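TRNA delta(2)-isopentenylpyrophosphate transferase (Staphylococcus epidermidis ATCC 12228, PDB 3D3Q) probably transfers a dimethylallyl group from dimethylallyl diphosphate to the adenine at position 37 of tRNAs that read codons beginning with uridine. Local coordinates at residues A[33-38]-A[60-65]; A[40-45]-A[65-70]. All coordinates share one frame; numbering follows the deposited sequence.

Contact 1 pairs two parallel strands at one border of the central sheet. Contact 2 joins the loops that follow those same strands. Both ranges include Tyr65, which makes its contacts in contact 1. The two centres lie about 12 Å apart. The contacts also touch directly: Ile36 CG2 packs on Met66 CG at 3.6 Å, and Ser37 CB meets Ile67 CG1 at 3.4 Å. Both lie near Thr21, which probably binds substrate and is predicted to bind ATP. The side chain of His64 in contact 1 is about 5 Å from that of Thr21. The side chain of Gln42 in contact 2 is about 6 Å from that of Thr21. Residues 39-42 probably also meet the substrate tRNA.

Contact 1 (A[33-38]-A[60-65]); sequences GEIISG and EGIPHY
Ile35 and His64 lie side by side and point the same way. Ile35 CB sits over one face of the imidazole, 4.1 Å from the His64 ring centroid, in a CH-pi contact. CD1 of Ile35 reaches NE2 of His64 at 3.5 Å.

The other face of the sheet carries Ile36 and Tyr65. Ile36 CG1 comes obliquely to Tyr65 CD1. Helix 78-94 covers this pair, and Tyr88 from it stacks on the Tyr65 ring. Glu34 OE1 lies at the Tyr65 ring edge and accepts the Tyr65 OH from above the carboxylate plane, at 2.9 Å. Arg95 forms a salt bridge to the same oxygen, so two partners grip this one atom. Three backbone bonds zip the strands together. Ile35 N gives to Pro63 O at 3.3 Å, Tyr65 N to Ile35 O at 3.0 Å, and Ser37 N to Tyr65 O at 2.9 Å. This is the close-packed part.

The contact is looser toward Ile62 and Pro63, which are partly exposed. CG1 of Ile35 stands beside its backbone N (chi1 -54°), where it meets CG2 of Ile62 at 4.0 Å. The same Ile62 CG2 touches Gly33 O. The Glu34 chain crosses the Pro63 ring at about a right angle.

Parallel bridges from 33-37 to the short outermost strand 64-65 thus complete one border of the parallel sheet of a P-loop NTPase fold.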
loop_
_atom_site.group_PDB
_atom_site.type_symbol
_atom_site.label_atom_id
_atom_site.label_comp_id
_atom_site.label_asym_id
_atom_site.label_seq_id
_atom_site.Cartn_x
_atom_site.Cartn_y
_atom_site.Cartn_z
ATOM N N GLY A 33 -14.889 9.606 10.928
ATOM C CA GLY A 33 -14.371 9.961 9.626
ATOM C C GLY A 33 -15.058 9.137 8.556
ATOM O O GLY A 33 -16.003 8.402 8.834
ATOM N N GLU A 34 -14.590 9.278 7.322
ATOM C CA GLU A 34 -15.137 8.533 6.206
ATOM C C GLU A 34 -13.953 8.043 5.396
ATOM O O GLU A 34 -12.916 8.705 5.314
ATOM C CB GLU A 34 -16.053 9.411 5.369
ATOM C CG GLU A 34 -17.091 10.124 6.212
ATOM C CD GLU A 34 -18.050 10.947 5.384
ATOM O OE1 GLU A 34 -17.610 11.499 4.346
ATOM O OE2 GLU A 34 -19.240 11.065 5.773
ATOM N N ILE A 35 -14.121 6.879 4.789
ATOM C CA ILE A 35 -13.049 6.246 4.044
ATOM C C ILE A 35 -13.154 6.359 2.538
ATOM O O ILE A 35 -14.229 6.243 1.970
ATOM C CB ILE A 35 -12.978 4.741 4.411
ATOM C CG1 ILE A 35 -12.873 4.592 5.924
ATOM C CG2 ILE A 35 -11.796 4.086 3.733
ATOM C CD1 ILE A 35 -12.842 3.196 6.383
ATOM N N ILE A 36 -12.013 6.568 1.897
ATOM C CA ILE A 36 -11.954 6.632 0.449
ATOM C C ILE A 36 -11.120 5.419 0.015
ATOM O O ILE A 36 -9.944 5.321 0.352
ATOM C CB ILE A 36 -11.266 7.919 -0.023
ATOM C CG1 ILE A 36 -12.119 9.128 0.349
ATOM C CG2 ILE A 36 -11.030 7.862 -1.511
ATOM C CD1 ILE A 36 -11.441 10.450 0.099
ATOM N N SER A 37 -11.732 4.489 -0.710
ATOM C CA SER A 37 -11.017 3.306 -1.162
ATOM C C SER A 37 -9.845 3.695 -2.071
ATOM O O SER A 37 -10.017 4.441 -3.035
ATOM C CB SER A 37 -11.989 2.374 -1.886
ATOM O OG SER A 37 -11.304 1.449 -2.700
ATOM N N GLY A 38 -8.649 3.203 -1.743
ATOM C CA GLY A 38 -7.467 3.507 -2.542
ATOM C C GLY A 38 -7.174 2.428 -3.569
ATOM O O GLY A 38 -6.292 2.571 -4.425
ATOM N N GLU A 60 -19.784 -1.278 8.573
ATOM C CA GLU A 60 -20.372 -0.863 9.850
ATOM C C GLU A 60 -20.910 0.562 9.888
ATOM O O GLU A 60 -20.746 1.252 10.887
ATOM C CB GLU A 60 -19.357 -1.050 10.980
ATOM C CG GLU A 60 -19.359 -2.438 11.593
ATOM C CD GLU A 60 -18.068 -2.746 12.332
ATOM O OE1 GLU A 60 -17.527 -1.831 13.003
ATOM O OE2 GLU A 60 -17.599 -3.907 12.254
ATOM N N GLY A 61 -21.553 1.005 8.816
ATOM C CA GLY A 61 -22.099 2.345 8.824
ATOM C C GLY A 61 -21.173 3.389 8.240
ATOM O O GLY A 61 -21.628 4.348 7.619
ATOM N N ILE A 62 -19.871 3.229 8.434
ATOM C CA ILE A 62 -18.929 4.191 7.890
ATOM C C ILE A 62 -19.069 4.263 6.372
ATOM O O ILE A 62 -18.949 3.260 5.677
ATOM C CB ILE A 62 -17.489 3.792 8.203
ATOM C CG1 ILE A 62 -17.293 3.658 9.718
ATOM C CG2 ILE A 62 -16.544 4.800 7.563
ATOM C CD1 ILE A 62 -17.512 4.931 10.487
ATOM N N PRO A 63 -19.324 5.457 5.834
ATOM C CA PRO A 63 -19.471 5.619 4.383
ATOM C C PRO A 63 -18.168 5.459 3.590
ATOM O O PRO A 63 -17.155 6.064 3.932
ATOM C CB PRO A 63 -20.056 7.029 4.258
ATOM C CG PRO A 63 -19.482 7.739 5.443
ATOM C CD PRO A 63 -19.642 6.711 6.536
ATOM N N HIS A 64 -18.200 4.640 2.537
ATOM C CA HIS A 64 -17.021 4.415 1.700
ATOM C C HIS A 64 -17.192 4.974 0.266
ATOM O O HIS A 64 -18.276 4.911 -0.319
ATOM C CB HIS A 64 -16.672 2.915 1.634
ATOM C CG HIS A 64 -16.193 2.334 2.931
ATOM N ND1 HIS A 64 -15.357 1.240 2.989
ATOM C CD2 HIS A 64 -16.450 2.670 4.219
ATOM C CE1 HIS A 64 -15.118 0.928 4.249
ATOM N NE2 HIS A 64 -15.770 1.782 5.016
ATOM N N TYR A 65 -16.113 5.531 -0.285
ATOM C CA TYR A 65 -16.136 6.091 -1.629
ATOM C C TYR A 65 -15.156 5.360 -2.523
ATOM O O TYR A 65 -14.285 4.636 -2.031
ATOM C CB TYR A 65 -15.776 7.576 -1.611
ATOM C CG TYR A 65 -16.625 8.379 -0.663
ATOM C CD1 TYR A 65 -16.154 8.719 0.599
ATOM C CD2 TYR A 65 -17.918 8.783 -1.019
ATOM C CE1 TYR A 65 -16.946 9.446 1.488
ATOM C CE2 TYR A 65 -18.724 9.507 -0.136
ATOM C CZ TYR A 65 -18.231 9.839 1.110
ATOM O OH TYR A 65 -19.004 10.587 1.961
#

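Contact 2 (A[40-45]-A[65-70]); sequences SMQVYQ and YMIDIL
Tyr44 and Leu70 meet at the Tyr44 ring, which Leu70 O approaches obliquely. Leu70 CB lies 4.4 Å from Tyr44 CD1. One face of the ring carries CG2 of the adjacent Val43, offset toward the rim. In the Asp68 carboxylate, OD1 lies beside Gln45 CA and CB. Lys53 NZ bonds both Asp68 OD1 and Tyr44 O, two acceptors 3.4 Å apart. Its charge would probably ease their closeness.

Val43 is buried and packs on Ile69 and Met66. Its CG1 is placed anti to the carbonyl carbon (chi1 -76°) and meets Ile69 CD1 at 3.9 Å and Met66 CE at 4.1 Å. Met66 is a selenomethionine whose chain bends twice.

The backbone does most of the holding. Asp68 N gives to Gln42 O at 3.0 Å. Val43 O accepts two bonds, from Ile69 N at 2.9 Å and from Leu70 N at 3.0 Å. Gln45 N gives to Leu70 O at 3.0 Å.

Residues 41-44 form a type I beta turn, and a single bridge pairs Tyr44 with Leu70. The contact thus ties together the loops after strands 33-37 and 64-65 of this IPP transferase. It includes part of the region 39-42 that probably meets the substrate tRNA.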
loop_
_atom_site.group_PDB
_atom_site.type_symbol
_atom_site.label_atom_id
_atom_site.label_comp_id
_atom_site.label_asym_id
_atom_site.label_seq_id
_atom_site.Cartn_x
_atom_site.Cartn_y
_atom_site.Cartn_z
ATOM N N SER A 40 -7.378 0.271 -6.782
ATOM C CA SER A 40 -7.725 0.567 -8.165
ATOM C C SER A 40 -8.617 -0.485 -8.810
ATOM O O SER A 40 -8.921 -0.402 -10.004
ATOM C CB SER A 40 -6.458 0.740 -9.022
ATOM O OG SER A 40 -5.692 -0.452 -9.117
HETATM N N MSE A 41 -9.035 -1.479 -8.037
HETATM C CA MSE A 41 -9.878 -2.549 -8.577
HETATM C C MSE A 41 -11.270 -2.587 -7.986
HETATM O O MSE A 41 -12.225 -3.043 -8.625
HETATM C CB MSE A 41 -9.204 -3.903 -8.357
HETATM C CG MSE A 41 -8.047 -4.177 -9.300
HETATM SE SE MSE A 41 -8.586 -4.072 -11.175
HETATM C CE MSE A 41 -9.794 -5.592 -11.255
ATOM N N GLN A 42 -11.373 -2.110 -6.749
ATOM C CA GLN A 42 -12.642 -2.075 -6.035
ATOM C C GLN A 42 -13.563 -1.022 -6.635
ATOM O O GLN A 42 -14.703 -0.871 -6.210
ATOM C CB GLN A 42 -12.384 -1.815 -4.548
ATOM C CG GLN A 42 -12.031 -3.100 -3.784
ATOM C CD GLN A 42 -11.663 -2.870 -2.326
ATOM O OE1 GLN A 42 -12.308 -2.089 -1.611
ATOM N NE2 GLN A 42 -10.639 -3.578 -1.867
ATOM N N VAL A 43 -13.065 -0.316 -7.648
ATOM C CA VAL A 43 -13.847 0.702 -8.315
ATOM C C VAL A 43 -14.820 0.072 -9.302
ATOM O O VAL A 43 -15.824 0.676 -9.653
ATOM C CB VAL A 43 -12.938 1.687 -9.076
ATOM C CG1 VAL A 43 -12.271 2.649 -8.103
ATOM C CG2 VAL A 43 -11.882 0.917 -9.848
ATOM N N TYR A 44 -14.524 -1.150 -9.734
ATOM C CA TYR A 44 -15.373 -1.848 -10.699
ATOM C C TYR A 44 -16.503 -2.667 -10.052
ATOM O O TYR A 44 -16.279 -3.429 -9.116
ATOM C CB TYR A 44 -14.528 -2.765 -11.576
ATOM C CG TYR A 44 -13.465 -2.054 -12.376
ATOM C CD1 TYR A 44 -13.801 -1.248 -13.469
ATOM C CD2 TYR A 44 -12.117 -2.178 -12.037
ATOM C CE1 TYR A 44 -12.814 -0.582 -14.200
ATOM C CE2 TYR A 44 -11.128 -1.520 -12.763
ATOM C CZ TYR A 44 -11.473 -0.725 -13.838
ATOM O OH TYR A 44 -10.477 -0.066 -14.542
ATOM N N GLN A 45 -17.716 -2.511 -10.570
ATOM C CA GLN A 45 -18.865 -3.223 -10.044
ATOM C C GLN A 45 -18.927 -4.626 -10.649
ATOM O O GLN A 45 -18.675 -4.811 -11.841
ATOM C CB GLN A 45 -20.137 -2.423 -10.342
ATOM C CG GLN A 45 -20.246 -2.027 -11.810
ATOM C CD GLN A 45 -20.983 -0.715 -12.034
ATOM O OE1 GLN A 45 -20.651 0.304 -11.423
ATOM N NE2 GLN A 45 -21.969 -0.728 -12.931
ATOM N N TYR A 65 -16.113 5.531 -0.285
ATOM C CA TYR A 65 -16.136 6.091 -1.629
ATOM C C TYR A 65 -15.156 5.360 -2.523
ATOM O O TYR A 65 -14.285 4.636 -2.031
ATOM C CB TYR A 65 -15.776 7.576 -1.611
ATOM C CG TYR A 65 -16.625 8.379 -0.663
ATOM C CD1 TYR A 65 -16.154 8.719 0.599
ATOM C CD2 TYR A 65 -17.918 8.783 -1.019
ATOM C CE1 TYR A 65 -16.946 9.446 1.488
ATOM C CE2 TYR A 65 -18.724 9.507 -0.136
ATOM C CZ TYR A 65 -18.231 9.839 1.110
ATOM O OH TYR A 65 -19.004 10.587 1.961
HETATM N N MSE A 66 -15.304 5.554 -3.833
HETATM C CA MSE A 66 -14.432 4.907 -4.806
HETATM C C MSE A 66 -14.663 3.395 -4.916
HETATM O O MSE A 66 -13.754 2.653 -5.290
HETATM C CB MSE A 66 -12.974 5.160 -4.431
HETATM C CG MSE A 66 -12.560 6.627 -4.470
HETATM SE SE MSE A 66 -12.489 7.376 -6.269
HETATM C CE MSE A 66 -10.975 6.344 -6.927
ATOM N N ILE A 67 -15.871 2.937 -4.581
ATOM C CA ILE A 67 -16.209 1.510 -4.648
ATOM C C ILE A 67 -17.468 1.298 -5.498
ATOM O O ILE A 67 -18.527 1.844 -5.189
ATOM C CB ILE A 67 -16.421 0.919 -3.224
ATOM C CG1 ILE A 67 -15.170 1.151 -2.380
ATOM C CG2 ILE A 67 -16.715 -0.574 -3.310
ATOM C CD1 ILE A 67 -15.320 0.769 -0.960
ATOM N N ASP A 68 -17.341 0.511 -6.568
ATOM C CA ASP A 68 -18.451 0.245 -7.487
ATOM C C ASP A 68 -18.917 1.538 -8.144
ATOM O O ASP A 68 -20.115 1.839 -8.170
ATOM C CB ASP A 68 -19.644 -0.384 -6.761
ATOM C CG ASP A 68 -19.376 -1.801 -6.308
ATOM O OD1 ASP A 68 -18.885 -2.609 -7.129
ATOM O OD2 ASP A 68 -19.672 -2.119 -5.140
ATOM N N ILE A 69 -17.970 2.310 -8.665
ATOM C CA ILE A 69 -18.300 3.566 -9.313
ATOM C C ILE A 69 -18.168 3.489 -10.833
ATOM O O ILE A 69 -18.488 4.444 -11.535
ATOM C CB ILE A 69 -17.399 4.698 -8.805
ATOM C CG1 ILE A 69 -15.927 4.345 -9.039
ATOM C CG2 ILE A 69 -17.675 4.960 -7.342
ATOM C CD1 ILE A 69 -14.967 5.468 -8.716
ATOM N N LEU A 70 -17.714 2.347 -11.343
ATOM C CA LEU A 70 -17.549 2.169 -12.786
ATOM C C LEU A 70 -17.830 0.730 -13.211
ATOM O O LEU A 70 -17.793 -0.178 -12.398
ATOM C CB LEU A 70 -16.113 2.535 -13.181
ATOM C CG LEU A 70 -15.607 3.920 -12.816
ATOM C CD1 LEU A 70 -14.107 3.927 -12.883
ATOM C CD2 LEU A 70 -16.206 4.938 -13.748
#